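Local coordinates for protein glutathione S-transferase (Pseudomonas protegens, PDB 4IKH) that binds two glutathione molecules side by side in each subunit and probably catalyses transfer of glutathione to electrophilic substrates, at residues 30-33 and 34-37; 118-121 and 122-125; 180-183 and 184-187. All blocks are in the same frame, centred on the assembly; numbering follows the deposited sequence.

All three contacts are local turns within single helices or at a helix start; they follow one another in series along the chain, neither nesting nor crossing, and none closes a long loop. Contact 1 opens helix 31-43 of the thioredoxin-like N-terminal domain, contact 2 is a turn of helix 111-140, and contact 3 starts helix 183-196 of the helical domain. Two pairs join the domains: K35 NZ reaches Q124 OE1 at 2.8 Å between contacts 1 and 2, and K35 O packs on I186 CG2 at 3.2 Å between contacts 1 and 3. L121 CD1 on A187 CB, 3.6 Å, joins contacts 2 and 3 within the helical domain.

Contact 1: residues 30-33 and 34-37; sequences TPNG and VKVS. With GSH (glutathione), chain B; GSH (glutathione), chain D.
V34 returns to T30 through a straight backbone bond, N to O at 2.8 Å with an N-H...O angle of 175°, which closes the first turn of helix 31-43. The valine fork straddles that same oxygen: CG1 lies 3.2 Å and CG2 3.3 Å from T30 O, and CG2 also rests on the carbonyl oxygen of P31. T30 is the N-cap residue, its OG1 accepting from G33 N, although the placement of this hydroxyl is less certain. At the next turn, G33 O receives V36 N at 3.0 Å and, more weakly, S37 N.

N32 and K35 run side by side in the same direction. Beyond CG the lysine chain is fully extended (chi2 -180°), which carries NZ back along the turn to N32 OD1 at 2.8 Å, tilted slightly from the carbonyl plane. The ammonium group is further held by S92 OG and Q124 OE1, and N32 OD1 has a second donor in W191 NE1. With the oxygen thus doubly gripped, the rotation of the amide is fixed: ND2 faces the glutathiones and donates to O31 of the chain D molecule at 2.6 Å. The 4.0 Å from K35 NZ to O11 of the chain B glutathione is too long for a direct bond, but the lysine charge probably adds a favourable electrostatic term for that carboxylate and may polarise the N32 amide so that ND2 donates more strongly.

Contact 2: residues 118-121 and 122-125; sequences IQWL and MFQM. With GSH (glutathione), chain B.
I118 O and M122 N make the shortest of four successive backbone hydrogen bonds, at 2.7 Å, and L121 O to M125 N, at 2.9 Å with an N-H...O angle of 168°, the straightest. Q119 O with F123 N and W120 O with Q124 N complete the set, all with the i to i+4 spacing of a regular alpha helix. One amide works outside this turn: Q119 OE1 accepts from the backbone N of F90 of the second subunit.

Among the side chains, W120 and F123 form a T-shaped pair. The indole turns the edge of its six-membered ring to the phenyl face, centroids 5.1 Å apart and planes at 74°, with W120 CZ3 3.8 Å above the F123 plane. Setting F123 CG anti to the backbone N (chi1 172°) brings the phenyl alongside the indole. Two selenomethionines pack one turn on: M122 CE lies 4.1 Å from I118 CG2, and M125 CG 4.1 Å from L121 CD1. The M125 chain, bent at chi2 and chi3, brings CE within 3.6 Å of glutathione (chain B) O11. Such a helix, facing both the glutathione site and the partner subunit, is typical of the helical domain of dimeric glutathione transferases.

Contact 3: residues 180-183 and 184-187; sequences RYTI and ADIA
T182 has an extended backbone and I183 is already helical, so the chain turns into helix 183-196 exactly at the threonine, whose carbonyl oxygen accepts only weak bonds from D185 N and I186 N before the regular I183 O to A187 N bond at 2.9 Å. The motif is a capping box, T182 with D185, a familiar feature at the start of this helix in the glutathione transferase fold. T182 N points at D185 OD2, 2.8 Å away and almost linear at 178°, meeting the oxygen nearly along its C-O axis. T182 OG1, set between the backbone N and the carbonyl carbon (chi1 67°), accepts from A184 N at 3.3 Å, one residue short of the D185 N of the classic box. The other carboxylate oxygen, D185 OD1, takes I176 N, so both ends of the group are held and its rotation is fixed.

Y181 and I186 flank the box as a hydrophobic staple, the tyrosine crossing the isoleucine at about a right angle with CZ 3.8 Å from I186 CG1. The planes of the phenol ring and the D185 carboxylate are within 6° of parallel, but the two side chains cross obliquely and OD2 approaches the ring at a slant. Y181 OH makes a weak hydrogen bond to E42 OE2. I186 continues onto I38 and M39 of helix 31-43. Finally, one water stitches the cap to the preceding chain: it donates to D185 OD2 at 2.6 Å and R180 O at 2.8 Å, and accepts from T182 OG1 at 2.9 Å.

Contact 1: residues 30-33 and 34-37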
loop_
_atom_site.group_PDB
_atom_site.type_symbol
_atom_site.label_atom_id
_atom_site.label_comp_id
_atom_site.label_asym_id
_atom_site.label_seq_id
_atom_site.Cartn_x
_atom_site.Cartn_y
_atom_site.Cartn_z
ATOM N N THR A 30 12.421 4.358 11.958
ATOM C CA THR A 30 12.183 3.077 11.306
ATOM C C THR A 30 12.077 3.325 9.801
ATOM O O THR A 30 12.001 4.482 9.386
ATOM C CB THR A 30 10.883 2.466 11.822
ATOM O OG1 THR A 30 9.770 3.141 11.222
ATOM C CG2 THR A 30 10.814 2.602 13.325
ATOM N N PRO A 31 12.090 2.256 8.978
ATOM C CA PRO A 31 11.971 2.499 7.531
ATOM C C PRO A 31 10.711 3.294 7.172
ATOM O O PRO A 31 10.782 4.198 6.345
ATOM C CB PRO A 31 11.858 1.091 6.936
ATOM C CG PRO A 31 12.411 0.182 7.949
ATOM C CD PRO A 31 12.244 0.822 9.292
ATOM N N ASN A 32 9.576 2.968 7.780
ATOM C CA ASN A 32 8.347 3.708 7.484
ATOM C C ASN A 32 8.357 5.125 8.048
ATOM O O ASN A 32 7.811 6.045 7.432
ATOM C CB ASN A 32 7.105 2.941 7.953
ATOM C CG ASN A 32 6.890 1.664 7.173
ATOM O OD1 ASN A 32 6.948 1.654 5.939
ATOM N ND2 ASN A 32 6.648 0.570 7.890
ATOM N N GLY A 33 8.988 5.307 9.205
ATOM C CA GLY A 33 9.077 6.625 9.804
ATOM C C GLY A 33 9.991 7.573 9.044
ATOM O O GLY A 33 9.628 8.724 8.772
ATOM N N VAL A 34 11.181 7.100 8.692
ATOM C CA VAL A 34 12.122 7.963 7.988
ATOM C C VAL A 34 11.600 8.383 6.614
ATOM O O VAL A 34 12.087 9.359 6.049
ATOM C CB VAL A 34 13.539 7.348 7.878
ATOM C CG1 VAL A 34 14.068 6.977 9.256
ATOM C CG2 VAL A 34 13.537 6.138 6.966
ATOM N N LYS A 35 10.609 7.666 6.079
ATOM C CA LYS A 35 9.994 8.074 4.817
ATOM C C LYS A 35 9.499 9.510 4.933
ATOM O O LYS A 35 9.721 10.340 4.043
ATOM C CB LYS A 35 8.798 7.179 4.461
ATOM C CG LYS A 35 9.102 5.736 4.025
ATOM C CD LYS A 35 7.738 5.040 3.709
ATOM C CE LYS A 35 7.866 3.551 3.434
ATOM N NZ LYS A 35 6.509 2.897 3.419
ATOM N N VAL A 36 8.822 9.787 6.047
ATOM C CA VAL A 36 8.153 11.065 6.264
ATOM C C VAL A 36 9.108 12.177 6.723
ATOM O O VAL A 36 8.983 13.321 6.285
ATOM C CB VAL A 36 6.987 10.899 7.264
ATOM C CG1 VAL A 36 6.368 12.237 7.606
ATOM C CG2 VAL A 36 5.932 9.958 6.682
ATOM N N SER A 37 10.060 11.847 7.594
ATOM C CA SER A 37 11.050 12.834 8.033
ATOM C C SER A 37 11.967 13.214 6.885
ATOM O O SER A 37 12.335 14.378 6.739
ATOM C CB SER A 37 11.862 12.332 9.231
ATOM O OG SER A 37 12.371 11.034 9.003
HETATM N N1 GSH B . 1.571 0.693 6.305
HETATM C CA1 GSH B . 2.070 1.424 7.417
HETATM C C1 GSH B . 2.756 2.679 6.958
HETATM O O11 GSH B . 3.351 2.693 5.843
HETATM O O12 GSH B . 2.753 3.732 7.676
HETATM C CB1 GSH B . 3.055 0.588 8.163
HETATM C CG1 GSH B . 3.515 1.376 9.391
HETATM C CD1 GSH B . 4.343 0.507 10.306
HETATM O OE1 GSH B . 4.494 -0.673 10.071
HETATM N N2 GSH B . 4.978 1.098 11.480
HETATM C CA2 GSH B . 5.761 0.281 12.351
HETATM C C2 GSH B . 5.110 0.403 13.717
HETATM O O2 GSH B . 4.641 1.493 14.059
HETATM C CB2 GSH B . 7.169 0.786 12.433
HETATM S SG2 GSH B . 7.975 0.800 10.842
HETATM N N3 GSH B . 5.021 -0.723 14.627
HETATM C CA3 GSH B . 4.400 -0.542 15.923
HETATM C C3 GSH B . 3.541 -1.719 16.237
HETATM O O31 GSH B . 3.133 -2.469 15.310
HETATM O O32 GSH B . 3.226 -1.952 17.432
HETATM N N1 GSH D . 5.444 -6.243 16.137
HETATM C CA1 GSH D . 4.728 -6.268 14.916
HETATM C C1 GSH D . 5.146 -7.442 14.087
HETATM O O11 GSH D . 5.721 -8.435 14.627
HETATM O O12 GSH D . 4.922 -7.447 12.837
HETATM C CB1 GSH D . 5.013 -5.006 14.174
HETATM C CG1 GSH D . 6.513 -4.841 13.902
HETATM C CD1 GSH D . 6.599 -3.828 12.782
HETATM O OE1 GSH D . 5.779 -2.932 12.758
HETATM N N2 GSH D . 7.617 -3.927 11.728
HETATM C CA2 GSH D . 7.643 -2.949 10.676
HETATM C C2 GSH D . 6.982 -3.525 9.430
HETATM O O2 GSH D . 7.138 -4.724 9.141
HETATM C CB2 GSH D . 9.053 -2.569 10.356
HETATM S SG2 GSH D . 9.822 -1.759 11.730
HETATM N N3 GSH D . 6.157 -2.712 8.541
HETATM C CA3 GSH D . 5.561 -3.343 7.362
HETATM C C3 GSH D . 5.199 -2.349 6.296
HETATM O O31 GSH D . 5.742 -1.220 6.240
HETATM O O32 GSH D . 4.340 -2.635 5.432
#

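Contact 2: residues 118-121 and 122-125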
loop_
_atom_site.group_PDB
_atom_site.type_symbol
_atom_site.label_atom_id
_atom_site.label_comp_id
_atom_site.label_asym_id
_atom_site.label_seq_id
_atom_site.Cartn_x
_atom_site.Cartn_y
_atom_site.Cartn_z
ATOM N N ILE A 118 2.582 7.022 -8.353
ATOM C CA ILE A 118 1.729 6.400 -7.343
ATOM C C ILE A 118 1.799 4.880 -7.487
ATOM O O ILE A 118 1.796 4.148 -6.498
ATOM C CB ILE A 118 0.256 6.919 -7.432
ATOM C CG1 ILE A 118 0.211 8.416 -7.121
ATOM C CG2 ILE A 118 -0.655 6.175 -6.447
ATOM C CD1 ILE A 118 -1.064 9.096 -7.548
ATOM N N GLN A 119 1.874 4.411 -8.731
ATOM C CA GLN A 119 1.990 2.973 -9.018
ATOM C C GLN A 119 3.214 2.337 -8.352
ATOM O O GLN A 119 3.130 1.239 -7.778
ATOM C CB GLN A 119 2.061 2.770 -10.540
ATOM C CG GLN A 119 2.711 1.468 -10.996
ATOM C CD GLN A 119 2.936 1.434 -12.506
ATOM O OE1 GLN A 119 2.069 0.998 -13.262
ATOM N NE2 GLN A 119 4.118 1.880 -12.947
ATOM N N TRP A 120 4.356 3.017 -8.436
ATOM C CA TRP A 120 5.570 2.510 -7.795
ATOM C C TRP A 120 5.494 2.692 -6.282
ATOM O O TRP A 120 6.044 1.888 -5.531
ATOM C CB TRP A 120 6.838 3.150 -8.406
ATOM C CG TRP A 120 7.128 2.540 -9.749
ATOM C CD1 TRP A 120 6.926 3.103 -10.972
ATOM C CD2 TRP A 120 7.576 1.202 -9.989
ATOM N NE1 TRP A 120 7.262 2.206 -11.963
ATOM C CE2 TRP A 120 7.650 1.029 -11.382
ATOM C CE3 TRP A 120 7.925 0.135 -9.157
ATOM C CZ2 TRP A 120 8.064 -0.169 -11.963
ATOM C CZ3 TRP A 120 8.342 -1.052 -9.736
ATOM C CH2 TRP A 120 8.407 -1.195 -11.123
ATOM N N LEU A 121 4.812 3.746 -5.835
ATOM C CA LEU A 121 4.582 3.925 -4.400
ATOM C C LEU A 121 3.722 2.788 -3.849
ATOM O O LEU A 121 3.989 2.267 -2.761
ATOM C CB LEU A 121 3.934 5.283 -4.107
ATOM C CG LEU A 121 3.383 5.491 -2.685
ATOM C CD1 LEU A 121 4.477 5.565 -1.635
ATOM C CD2 LEU A 121 2.492 6.736 -2.620
HETATM N N MSE A 122 2.703 2.382 -4.605
HETATM C CA MSE A 122 1.867 1.249 -4.188
HETATM C C MSE A 122 2.664 -0.052 -4.178
HETATM O O MSE A 122 2.499 -0.879 -3.286
HETATM C CB MSE A 122 0.650 1.109 -5.095
HETATM C CG MSE A 122 -0.310 2.247 -4.969
HETATM SE SE MSE A 122 -0.986 2.385 -3.133
HETATM C CE MSE A 122 -2.309 3.744 -3.546
ATOM N N PHE A 123 3.526 -0.232 -5.176
ATOM C CA PHE A 123 4.450 -1.367 -5.215
ATOM C C PHE A 123 5.247 -1.477 -3.919
ATOM O O PHE A 123 5.452 -2.577 -3.402
ATOM C CB PHE A 123 5.384 -1.227 -6.423
ATOM C CG PHE A 123 6.501 -2.238 -6.468
ATOM C CD1 PHE A 123 6.271 -3.525 -6.933
ATOM C CD2 PHE A 123 7.791 -1.883 -6.091
ATOM C CE1 PHE A 123 7.310 -4.455 -7.011
ATOM C CE2 PHE A 123 8.840 -2.804 -6.155
ATOM C CZ PHE A 123 8.595 -4.095 -6.606
ATOM N N GLN A 124 5.698 -0.340 -3.395
ATOM C CA GLN A 124 6.413 -0.328 -2.122
ATOM C C GLN A 124 5.444 -0.619 -0.953
ATOM O O GLN A 124 5.722 -1.457 -0.100
ATOM C CB GLN A 124 7.054 1.041 -1.907
ATOM C CG GLN A 124 7.958 1.108 -0.673
ATOM C CD GLN A 124 7.187 1.253 0.638
ATOM O OE1 GLN A 124 6.302 2.104 0.771
ATOM N NE2 GLN A 124 7.525 0.416 1.618
HETATM N N MSE A 125 4.330 0.109 -0.915
HETATM C CA MSE A 125 3.341 -0.021 0.163
HETATM C C MSE A 125 2.806 -1.431 0.345
HETATM O O MSE A 125 2.646 -1.898 1.480
HETATM C CB MSE A 125 2.183 0.955 -0.071
HETATM C CG MSE A 125 2.574 2.429 0.188
HETATM SE SE MSE A 125 3.146 2.688 2.063
HETATM C CE MSE A 125 1.347 2.332 2.913
HETATM N N1 GSH B . 1.571 0.693 6.305
HETATM C CA1 GSH B . 2.070 1.424 7.417
HETATM C C1 GSH B . 2.756 2.679 6.958
HETATM O O11 GSH B . 3.351 2.693 5.843
HETATM O O12 GSH B . 2.753 3.732 7.676
HETATM C CB1 GSH B . 3.055 0.588 8.163
HETATM C CG1 GSH B . 3.515 1.376 9.391
HETATM C CD1 GSH B . 4.343 0.507 10.306
HETATM O OE1 GSH B . 4.494 -0.673 10.071
HETATM N N2 GSH B . 4.978 1.098 11.480
HETATM C CA2 GSH B . 5.761 0.281 12.351
HETATM C C2 GSH B . 5.110 0.403 13.717
HETATM O O2 GSH B . 4.641 1.493 14.059
HETATM C CB2 GSH B . 7.169 0.786 12.433
HETATM S SG2 GSH B . 7.975 0.800 10.842
HETATM N N3 GSH B . 5.021 -0.723 14.627
HETATM C CA3 GSH B . 4.400 -0.542 15.923
HETATM C C3 GSH B . 3.541 -1.719 16.237
HETATM O O31 GSH B . 3.133 -2.469 15.310
HETATM O O32 GSH B . 3.226 -1.952 17.432
#

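Contact 3: residues 180-183 and 184-187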
loop_
_atom_site.group_PDB
_atom_site.type_symbol
_atom_site.label_atom_id
_atom_site.label_comp_id
_atom_site.label_asym_id
_atom_site.label_seq_id
_atom_site.Cartn_x
_atom_site.Cartn_y
_atom_site.Cartn_z
ATOM N N ARG A 180 13.676 12.155 -12.774
ATOM C CA ARG A 180 13.199 12.886 -11.603
ATOM C C ARG A 180 13.182 12.042 -10.331
ATOM O O ARG A 180 12.661 10.917 -10.323
ATOM C CB ARG A 180 11.788 13.426 -11.862
ATOM C CG ARG A 180 11.711 14.390 -13.030
ATOM C CD ARG A 180 11.302 15.777 -12.576
ATOM N NE ARG A 180 11.853 16.811 -13.447
ATOM C CZ ARG A 180 11.480 18.088 -13.422
ATOM N NH1 ARG A 180 10.541 18.488 -12.575
ATOM N NH2 ARG A 180 12.044 18.962 -14.249
ATOM N N TYR A 181 13.745 12.601 -9.262
ATOM C CA TYR A 181 13.664 12.040 -7.912
ATOM C C TYR A 181 12.251 12.258 -7.353
ATOM O O TYR A 181 11.779 13.392 -7.310
ATOM C CB TYR A 181 14.685 12.774 -7.055
ATOM C CG TYR A 181 14.716 12.484 -5.567
ATOM C CD1 TYR A 181 15.104 11.242 -5.080
ATOM C CD2 TYR A 181 14.438 13.490 -4.647
ATOM C CE1 TYR A 181 15.172 10.995 -3.707
ATOM C CE2 TYR A 181 14.504 13.256 -3.283
ATOM C CZ TYR A 181 14.873 12.013 -2.820
ATOM O OH TYR A 181 14.952 11.796 -1.462
ATOM N N THR A 182 11.566 11.195 -6.927
ATOM C CA THR A 182 10.161 11.360 -6.503
ATOM C C THR A 182 9.834 10.722 -5.149
ATOM O O THR A 182 10.695 10.100 -4.523
ATOM C CB THR A 182 9.166 10.800 -7.552
ATOM O OG1 THR A 182 9.299 9.373 -7.633
ATOM C CG2 THR A 182 9.394 11.413 -8.932
ATOM N N ILE A 183 8.587 10.865 -4.700
ATOM C CA ILE A 183 8.156 10.190 -3.468
ATOM C C ILE A 183 8.327 8.674 -3.543
ATOM O O ILE A 183 8.457 8.014 -2.520
ATOM C CB ILE A 183 6.684 10.536 -3.040
ATOM C CG1 ILE A 183 5.678 10.311 -4.177
ATOM C CG2 ILE A 183 6.596 11.961 -2.512
ATOM C CD1 ILE A 183 4.194 10.427 -3.694
ATOM N N ALA A 184 8.338 8.118 -4.750
ATOM C CA ALA A 184 8.577 6.680 -4.910
ATOM C C ALA A 184 9.947 6.268 -4.367
ATOM O O ALA A 184 10.080 5.206 -3.737
ATOM C CB ALA A 184 8.429 6.268 -6.369
ATOM N N ASP A 185 10.973 7.088 -4.621
ATOM C CA ASP A 185 12.305 6.789 -4.102
ATOM C C ASP A 185 12.318 6.917 -2.591
ATOM O O ASP A 185 12.873 6.075 -1.886
ATOM C CB ASP A 185 13.341 7.731 -4.725
ATOM C CG ASP A 185 13.301 7.690 -6.225
ATOM O OD1 ASP A 185 13.673 6.636 -6.784
ATOM O OD2 ASP A 185 12.858 8.680 -6.844
ATOM N N ILE A 186 11.677 7.973 -2.099
ATOM C CA ILE A 186 11.635 8.258 -0.671
ATOM C C ILE A 186 10.940 7.135 0.102
ATOM O O ILE A 186 11.307 6.833 1.236
ATOM C CB ILE A 186 10.938 9.610 -0.421
ATOM C CG1 ILE A 186 11.760 10.734 -1.051
ATOM C CG2 ILE A 186 10.735 9.867 1.062
ATOM C CD1 ILE A 186 11.158 12.113 -0.867
ATOM N N ALA A 187 9.950 6.503 -0.524
ATOM C CA ALA A 187 9.239 5.390 0.108
ATOM C C ALA A 187 10.015 4.073 0.019
ATOM O O ALA A 187 9.939 3.226 0.918
ATOM C CB ALA A 187 7.857 5.233 -0.510
HETATM O O HOH W 1 11.647 8.600 -9.151
#